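Local coordinates for hypothetical protein SMU.776 (Streptococcus mutans, PDB 2B78), which is a putative S-adenosylmethionine-dependent methyltransferase that may bind RNA, as family relatives are thought to do, at residues I2-K13 against D25-V36. Residues are numbered along the deposited sequence; the frame is centred on the assembly and turned at random.
Sequences IKLMVGSFAEKK and DYPNLNLDNQVV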
ATOM      1  N   ILE A   2     -18.405  26.735   9.522  1.00 41.61           N
ATOM      2  CA  ILE A   2     -18.932  26.835   8.168  1.00 40.02           C
ATOM      3  C   ILE A   2     -19.904  25.688   7.905  1.00 38.32           C
ATOM      4  O   ILE A   2     -19.560  24.523   8.084  1.00 37.67           O
ATOM      5  CB  ILE A   2     -17.803  26.767   7.118  1.00 40.50           C
ATOM      6  CG1 ILE A   2     -16.662  27.701   7.517  1.00 41.37           C
ATOM      7  CG2 ILE A   2     -18.344  27.151   5.751  1.00 41.43           C
ATOM      8  CD1 ILE A   2     -17.090  29.133   7.777  1.00 42.62           C
ATOM      9  N   LYS A   3     -21.121  26.033   7.494  1.00 37.66           N
ATOM     10  CA  LYS A   3     -22.158  25.055   7.182  1.00 36.83           C
ATOM     11  C   LYS A   3     -22.135  24.855   5.669  1.00 35.90           C
ATOM     12  O   LYS A   3     -22.535  25.738   4.904  1.00 36.11           O
ATOM     13  CB  LYS A   3     -23.523  25.585   7.631  1.00 37.82           C
ATOM     14  CG  LYS A   3     -24.738  24.925   6.990  1.00 40.34           C
ATOM     15  CD  LYS A   3     -26.003  25.726   7.314  1.00 42.21           C
ATOM     16  CE  LYS A   3     -27.200  25.310   6.461  1.00 43.08           C
ATOM     17  NZ  LYS A   3     -27.713  23.950   6.777  1.00 44.54           N
ATOM     18  N   LEU A   4     -21.652  23.695   5.244  1.00 34.42           N
ATOM     19  CA  LEU A   4     -21.553  23.381   3.827  1.00 33.03           C
ATOM     20  C   LEU A   4     -22.767  22.596   3.354  1.00 32.63           C
ATOM     21  O   LEU A   4     -23.035  21.496   3.841  1.00 32.80           O
ATOM     22  CB  LEU A   4     -20.276  22.575   3.575  1.00 32.42           C
ATOM     23  CG  LEU A   4     -19.888  22.185   2.147  1.00 32.57           C
ATOM     24  CD1 LEU A   4     -19.737  23.436   1.286  1.00 32.90           C
ATOM     25  CD2 LEU A   4     -18.576  21.401   2.183  1.00 30.43           C
ATOM     26  N   MET A   5     -23.517  23.169   2.417  1.00 31.64           N
ATOM     27  CA  MET A   5     -24.691  22.482   1.889  1.00 30.53           C
ATOM     28  C   MET A   5     -24.180  21.624   0.740  1.00 29.00           C
ATOM     29  O   MET A   5     -23.534  22.122  -0.181  1.00 28.27           O
ATOM     30  CB  MET A   5     -25.734  23.484   1.390  1.00 31.84           C
ATOM     31  CG  MET A   5     -27.088  22.853   1.095  1.00 33.15           C
ATOM     32  SD  MET A   5     -28.348  24.072   0.654  1.00 36.52           S
ATOM     33  CE  MET A   5     -28.755  24.719   2.279  1.00 34.96           C
ATOM     34  N   VAL A   6     -24.461  20.329   0.798  1.00 28.14           N
ATOM     35  CA  VAL A   6     -23.978  19.414  -0.220  1.00 25.44           C
ATOM     36  C   VAL A   6     -25.012  19.001  -1.259  1.00 24.30           C
ATOM     37  O   VAL A   6     -26.214  19.110  -1.039  1.00 22.84           O
ATOM     38  CB  VAL A   6     -23.386  18.161   0.447  1.00 24.60           C
ATOM     39  CG1 VAL A   6     -22.345  18.591   1.471  1.00 24.48           C
ATOM     40  CG2 VAL A   6     -24.486  17.347   1.121  1.00 21.79           C
ATOM     41  N   GLY A   7     -24.516  18.522  -2.395  1.00 24.73           N
ATOM     42  CA  GLY A   7     -25.383  18.088  -3.476  1.00 23.83           C
ATOM     43  C   GLY A   7     -26.043  16.751  -3.209  1.00 24.35           C
ATOM     44  O   GLY A   7     -25.681  16.041  -2.267  1.00 24.49           O
ATOM     45  N   SER A   8     -27.014  16.400  -4.047  1.00 23.51           N
ATOM     46  CA  SER A   8     -27.732  15.148  -3.894  1.00 22.70           C
ATOM     47  C   SER A   8     -26.790  13.944  -3.874  1.00 22.23           C
ATOM     48  O   SER A   8     -26.877  13.093  -2.986  1.00 21.25           O
ATOM     49  CB  SER A   8     -28.754  14.995  -5.026  1.00 22.39           C
ATOM     50  OG  SER A   8     -29.552  13.839  -4.823  1.00 29.37           O
ATOM     51  N   PHE A   9     -25.884  13.873  -4.848  1.00 22.22           N
ATOM     52  CA  PHE A   9     -24.947  12.754  -4.922  1.00 23.59           C
ATOM     53  C   PHE A   9     -24.062  12.682  -3.677  1.00 23.14           C
ATOM     54  O   PHE A   9     -23.882  11.613  -3.095  1.00 23.90           O
ATOM     55  CB  PHE A   9     -24.058  12.878  -6.165  1.00 23.77           C
ATOM     56  CG  PHE A   9     -23.593  11.554  -6.704  1.00 23.89           C
ATOM     57  CD1 PHE A   9     -24.483  10.712  -7.368  1.00 23.43           C
ATOM     58  CD2 PHE A   9     -22.279  11.134  -6.527  1.00 23.62           C
ATOM     59  CE1 PHE A   9     -24.069   9.470  -7.845  1.00 23.99           C
ATOM     60  CE2 PHE A   9     -21.853   9.895  -7.000  1.00 24.02           C
ATOM     61  CZ  PHE A   9     -22.750   9.060  -7.660  1.00 24.09           C
ATOM     62  N   ALA A  10     -23.494  13.814  -3.281  1.00 22.37           N
ATOM     63  CA  ALA A  10     -22.645  13.851  -2.096  1.00 22.20           C
ATOM     64  C   ALA A  10     -23.430  13.330  -0.896  1.00 21.21           C
ATOM     65  O   ALA A  10     -22.899  12.598  -0.061  1.00 23.18           O
ATOM     66  CB  ALA A  10     -22.171  15.283  -1.837  1.00 20.48           C
ATOM     67  N   GLU A  11     -24.702  13.703  -0.831  1.00 22.34           N
ATOM     68  CA  GLU A  11     -25.591  13.301   0.258  1.00 22.23           C
ATOM     69  C   GLU A  11     -25.791  11.785   0.364  1.00 22.01           C
ATOM     70  O   GLU A  11     -25.557  11.196   1.418  1.00 21.95           O
ATOM     71  CB  GLU A  11     -26.957  13.978   0.083  1.00 21.85           C
ATOM     72  CG  GLU A  11     -27.869  13.848   1.287  1.00 22.60           C
ATOM     73  CD  GLU A  11     -29.261  14.401   1.034  1.00 22.97           C
ATOM     74  OE1 GLU A  11     -29.372  15.472   0.406  1.00 24.56           O
ATOM     75  OE2 GLU A  11     -30.243  13.766   1.474  1.00 23.79           O
ATOM     76  N   LYS A  12     -26.231  11.153  -0.719  1.00 21.82           N
ATOM     77  CA  LYS A  12     -26.460   9.714  -0.687  1.00 22.83           C
ATOM     78  C   LYS A  12     -25.197   8.963  -0.273  1.00 23.38           C
ATOM     79  O   LYS A  12     -25.266   7.981   0.462  1.00 23.47           O
ATOM     80  CB  LYS A  12     -26.969   9.210  -2.050  1.00 23.20           C
ATOM     81  CG  LYS A  12     -26.020   9.431  -3.216  1.00 25.72           C
ATOM     82  CD  LYS A  12     -26.709   9.210  -4.567  1.00 27.92           C
ATOM     83  CE  LYS A  12     -26.534   7.795  -5.121  1.00 30.03           C
ATOM     84  NZ  LYS A  12     -27.233   6.716  -4.362  1.00 30.82           N
ATOM     85  N   LYS A  13     -24.038   9.427  -0.728  1.00 23.13           N
ATOM     86  CA  LYS A  13     -22.792   8.764  -0.363  1.00 23.48           C
ATOM     87  C   LYS A  13     -22.543   8.900   1.133  1.00 23.34           C
ATOM     88  O   LYS A  13     -22.211   7.921   1.804  1.00 22.60           O
ATOM     89  CB  LYS A  13     -21.624   9.346  -1.161  1.00 23.48           C
ATOM     90  CG  LYS A  13     -21.666   8.961  -2.631  1.00 23.19           C
ATOM     91  CD  LYS A  13     -20.612   9.679  -3.459  1.00 24.20           C
ATOM     92  CE  LYS A  13     -19.221   9.129  -3.209  1.00 24.09           C
ATOM     93  NZ  LYS A  13     -18.230   9.725  -4.149  1.00 22.38           N
ATOM     94  N   ASP A  25     -17.783  15.564  -6.467  1.00 25.36           N
ATOM     95  CA  ASP A  25     -19.078  15.771  -5.828  1.00 24.47           C
ATOM     96  C   ASP A  25     -19.171  17.086  -5.052  1.00 24.84           C
ATOM     97  O   ASP A  25     -20.196  17.373  -4.421  1.00 24.14           O
ATOM     98  CB  ASP A  25     -19.395  14.591  -4.900  1.00 23.79           C
ATOM     99  CG  ASP A  25     -19.192  13.241  -5.574  1.00 23.13           C
ATOM    100  OD1 ASP A  25     -19.302  13.156  -6.817  1.00 21.94           O
ATOM    101  OD2 ASP A  25     -18.931  12.249  -4.857  1.00 23.24           O
ATOM    102  N   TYR A  26     -18.099  17.875  -5.103  1.00 25.57           N
ATOM    103  CA  TYR A  26     -18.025  19.180  -4.431  1.00 26.50           C
ATOM    104  C   TYR A  26     -17.316  20.138  -5.395  1.00 28.81           C
ATOM    105  O   TYR A  26     -16.313  20.763  -5.046  1.00 28.00           O
ATOM    106  CB  TYR A  26     -17.223  19.052  -3.128  1.00 24.25           C
ATOM    107  CG  TYR A  26     -17.899  18.193  -2.077  1.00 20.96           C
ATOM    108  CD1 TYR A  26     -18.828  18.741  -1.189  1.00 21.25           C
ATOM    109  CD2 TYR A  26     -17.654  16.824  -2.004  1.00 19.36           C
ATOM    110  CE1 TYR A  26     -19.499  17.941  -0.256  1.00 18.56           C
ATOM    111  CE2 TYR A  26     -18.318  16.018  -1.077  1.00 18.30           C
ATOM    112  CZ  TYR A  26     -19.239  16.580  -0.211  1.00 19.03           C
ATOM    113  OH  TYR A  26     -19.924  15.780   0.684  1.00 18.01           O
ATOM    114  N   PRO A  27     -17.848  20.271  -6.624  1.00 31.45           N
ATOM    115  CA  PRO A  27     -17.342  21.111  -7.717  1.00 33.59           C
ATOM    116  C   PRO A  27     -16.908  22.545  -7.418  1.00 36.23           C
ATOM    117  O   PRO A  27     -15.764  22.922  -7.700  1.00 37.25           O
ATOM    118  CB  PRO A  27     -18.472  21.053  -8.749  1.00 33.14           C
ATOM    119  CG  PRO A  27     -19.687  20.869  -7.910  1.00 33.40           C
ATOM    120  CD  PRO A  27     -19.219  19.818  -6.929  1.00 32.98           C
ATOM    121  N   ASN A  28     -17.809  23.347  -6.860  1.00 37.84           N
ATOM    122  CA  ASN A  28     -17.490  24.739  -6.572  1.00 38.32           C
ATOM    123  C   ASN A  28     -17.274  25.015  -5.093  1.00 38.40           C
ATOM    124  O   ASN A  28     -18.031  25.767  -4.474  1.00 39.32           O
ATOM    125  CB  ASN A  28     -18.602  25.637  -7.108  1.00 39.33           C
ATOM    126  CG  ASN A  28     -18.840  25.434  -8.588  1.00 40.89           C
ATOM    127  OD1 ASN A  28     -19.556  24.513  -9.000  1.00 40.31           O
ATOM    128  ND2 ASN A  28     -18.220  26.279  -9.401  1.00 41.45           N
ATOM    129  N   LEU A  29     -16.234  24.412  -4.528  1.00 37.80           N
ATOM    130  CA  LEU A  29     -15.932  24.598  -3.113  1.00 37.84           C
ATOM    131  C   LEU A  29     -14.877  25.698  -2.949  1.00 37.26           C
ATOM    132  O   LEU A  29     -13.810  25.635  -3.554  1.00 36.22           O
ATOM    133  CB  LEU A  29     -15.440  23.271  -2.519  1.00 37.45           C
ATOM    134  CG  LEU A  29     -15.298  23.119  -0.999  1.00 37.61           C
ATOM    135  CD1 LEU A  29     -16.618  23.429  -0.303  1.00 37.25           C
ATOM    136  CD2 LEU A  29     -14.855  21.692  -0.687  1.00 36.76           C
ATOM    137  N   ASN A  30     -15.180  26.709  -2.136  1.00 37.97           N
ATOM    138  CA  ASN A  30     -14.239  27.816  -1.926  1.00 39.37           C
ATOM    139  C   ASN A  30     -13.561  27.699  -0.577  1.00 39.21           C
ATOM    140  O   ASN A  30     -12.737  28.545  -0.209  1.00 39.85           O
ATOM    141  CB  ASN A  30     -14.958  29.167  -1.976  1.00 40.27           C
ATOM    142  CG  ASN A  30     -15.923  29.275  -3.130  1.00 42.01           C
ATOM    143  OD1 ASN A  30     -15.582  28.968  -4.281  1.00 42.69           O
ATOM    144  ND2 ASN A  30     -17.137  29.725  -2.838  1.00 42.10           N
ATOM    145  N   LEU A  31     -13.917  26.653   0.161  1.00 39.17           N
ATOM    146  CA  LEU A  31     -13.370  26.428   1.493  1.00 38.72           C
ATOM    147  C   LEU A  31     -12.252  25.392   1.464  1.00 38.80           C
ATOM    148  O   LEU A  31     -12.157  24.593   0.526  1.00 39.13           O
ATOM    149  CB  LEU A  31     -14.483  25.938   2.428  1.00 38.64           C
ATOM    150  CG  LEU A  31     -15.900  26.473   2.198  1.00 39.04           C
ATOM    151  CD1 LEU A  31     -16.885  25.748   3.105  1.00 39.53           C
ATOM    152  CD2 LEU A  31     -15.938  27.964   2.453  1.00 39.93           C
ATOM    153  N   ASP A  32     -11.405  25.409   2.495  1.00 38.35           N
ATOM    154  CA  ASP A  32     -10.310  24.449   2.610  1.00 37.18           C
ATOM    155  C   ASP A  32      -9.624  24.508   3.980  1.00 35.66           C
ATOM    156  O   ASP A  32      -9.683  25.521   4.676  1.00 35.40           O
ATOM    157  CB  ASP A  32      -9.278  24.666   1.495  1.00 37.06           C
ATOM    158  CG  ASP A  32      -8.361  23.466   1.318  1.00 38.54           C
ATOM    159  OD1 ASP A  32      -8.754  22.354   1.743  1.00 38.49           O
ATOM    160  OD2 ASP A  32      -7.259  23.620   0.744  1.00 39.41           O
ATOM    161  N   ASN A  33      -8.996  23.398   4.359  1.00 34.80           N
ATOM    162  CA  ASN A  33      -8.290  23.262   5.631  1.00 32.99           C
ATOM    163  C   ASN A  33      -9.020  23.806   6.846  1.00 31.57           C
ATOM    164  O   ASN A  33      -8.611  24.798   7.444  1.00 31.00           O
ATOM    165  CB  ASN A  33      -6.901  23.890   5.538  1.00 33.34           C
ATOM    166  CG  ASN A  33      -5.838  22.882   5.150  1.00 33.53           C
ATOM    167  OD1 ASN A  33      -5.899  22.270   4.079  1.00 33.12           O
ATOM    168  ND2 ASN A  33      -4.854  22.699   6.022  1.00 34.15           N
ATOM    169  N   GLN A  34     -10.102  23.138   7.217  1.00 29.75           N
ATOM    170  CA  GLN A  34     -10.886  23.545   8.372  1.00 28.84           C
ATOM    171  C   GLN A  34     -11.978  22.517   8.591  1.00 27.66           C
ATOM    172  O   GLN A  34     -12.304  21.743   7.684  1.00 27.18           O
ATOM    173  CB  GLN A  34     -11.511  24.926   8.139  1.00 29.11           C
ATOM    174  CG  GLN A  34     -12.411  25.016   6.909  1.00 30.53           C
ATOM    175  CD  GLN A  34     -12.955  26.418   6.673  1.00 32.25           C
ATOM    176  OE1 GLN A  34     -13.743  26.941   7.466  1.00 32.14           O
ATOM    177  NE2 GLN A  34     -12.530  27.037   5.578  1.00 33.96           N
ATOM    178  N   VAL A  35     -12.520  22.495   9.801  1.00 25.84           N
ATOM    179  CA  VAL A  35     -13.603  21.581  10.130  1.00 24.86           C
ATOM    180  C   VAL A  35     -14.884  22.258   9.657  1.00 24.77           C
ATOM    181  O   VAL A  35     -15.023  23.477   9.773  1.00 25.13           O
ATOM    182  CB  VAL A  35     -13.681  21.340  11.654  1.00 24.98           C
ATOM    183  CG1 VAL A  35     -14.877  20.463  11.987  1.00 23.77           C
ATOM    184  CG2 VAL A  35     -12.395  20.681  12.139  1.00 24.88           C
ATOM    185  N   VAL A  36     -15.805  21.484   9.093  1.00 23.40           N
ATOM    186  CA  VAL A  36     -17.064  22.046   8.627  1.00 22.54           C
ATOM    187  C   VAL A  36     -18.189  21.118   9.038  1.00 23.65           C
ATOM    188  O   VAL A  36     -17.944  20.014   9.530  1.00 23.26           O
ATOM    189  CB  VAL A  36     -17.096  22.211   7.083  1.00 22.24           C
ATOM    190  CG1 VAL A  36     -15.946  23.111   6.626  1.00 21.47           C
ATOM    191  CG2 VAL A  36     -17.012  20.842   6.400  1.00 21.01           C
TER
HETATM  192  O   HOH W   1     -21.844  19.168  -3.176  1.00 25.44           O
HETATM  193  O   HOH W   2     -22.620  15.901  -5.099  1.00 29.11           O
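The carbonyl oxygen of D25 accepts hydrogen bonds from two waters, each of which also accepts an N-H from the start of the helix beginning at S8. One water lies 2.7 Å from D25 O and accepts the N-H of G7, the N-cap residue; the other accepts the N-H of A10 at 2.9 Å from A10 N. Waters thus stand in for direct backbone bonds between the helix's first turn and the backbone at D25. The D25 side chain adds a direct tie: K13, further along the helix, bends at chi3 (74°) and brings NZ to 2.7 Å from D25 OD2, meeting that oxygen nearly along its C-O axis in a salt bridge. F9 CD2 comes to 3.6 Å from D25 OD1, ring and carboxylate planes 66° apart. Y26 packs its ring against V6, in the turn between strand and helix, whose CG1 meets the ring edge at Y26 CE1, 3.4 Å away, and against A10, whose CB approaches Y26 CZ obliquely at 3.6 Å. Further along, L4, with CG anti to its amide nitrogen (chi1 -176°), brings its CD1 to 3.5 Å from L29 CD1, the side chains nearly perpendicular, and runs past L31 in the opposite direction. I2 CG2 touches L31 CD1 tightly, at 3.3 Å. The example illustrates how a loop can line a partly buried apolar patch: D25 and Y26 pack on the helix's first turns and V6, L29 and L31 on strand 2-5, before the chain enters strand 34-39, parallel neighbour of 2-5 in the mixed sheet of the PUA-like domain.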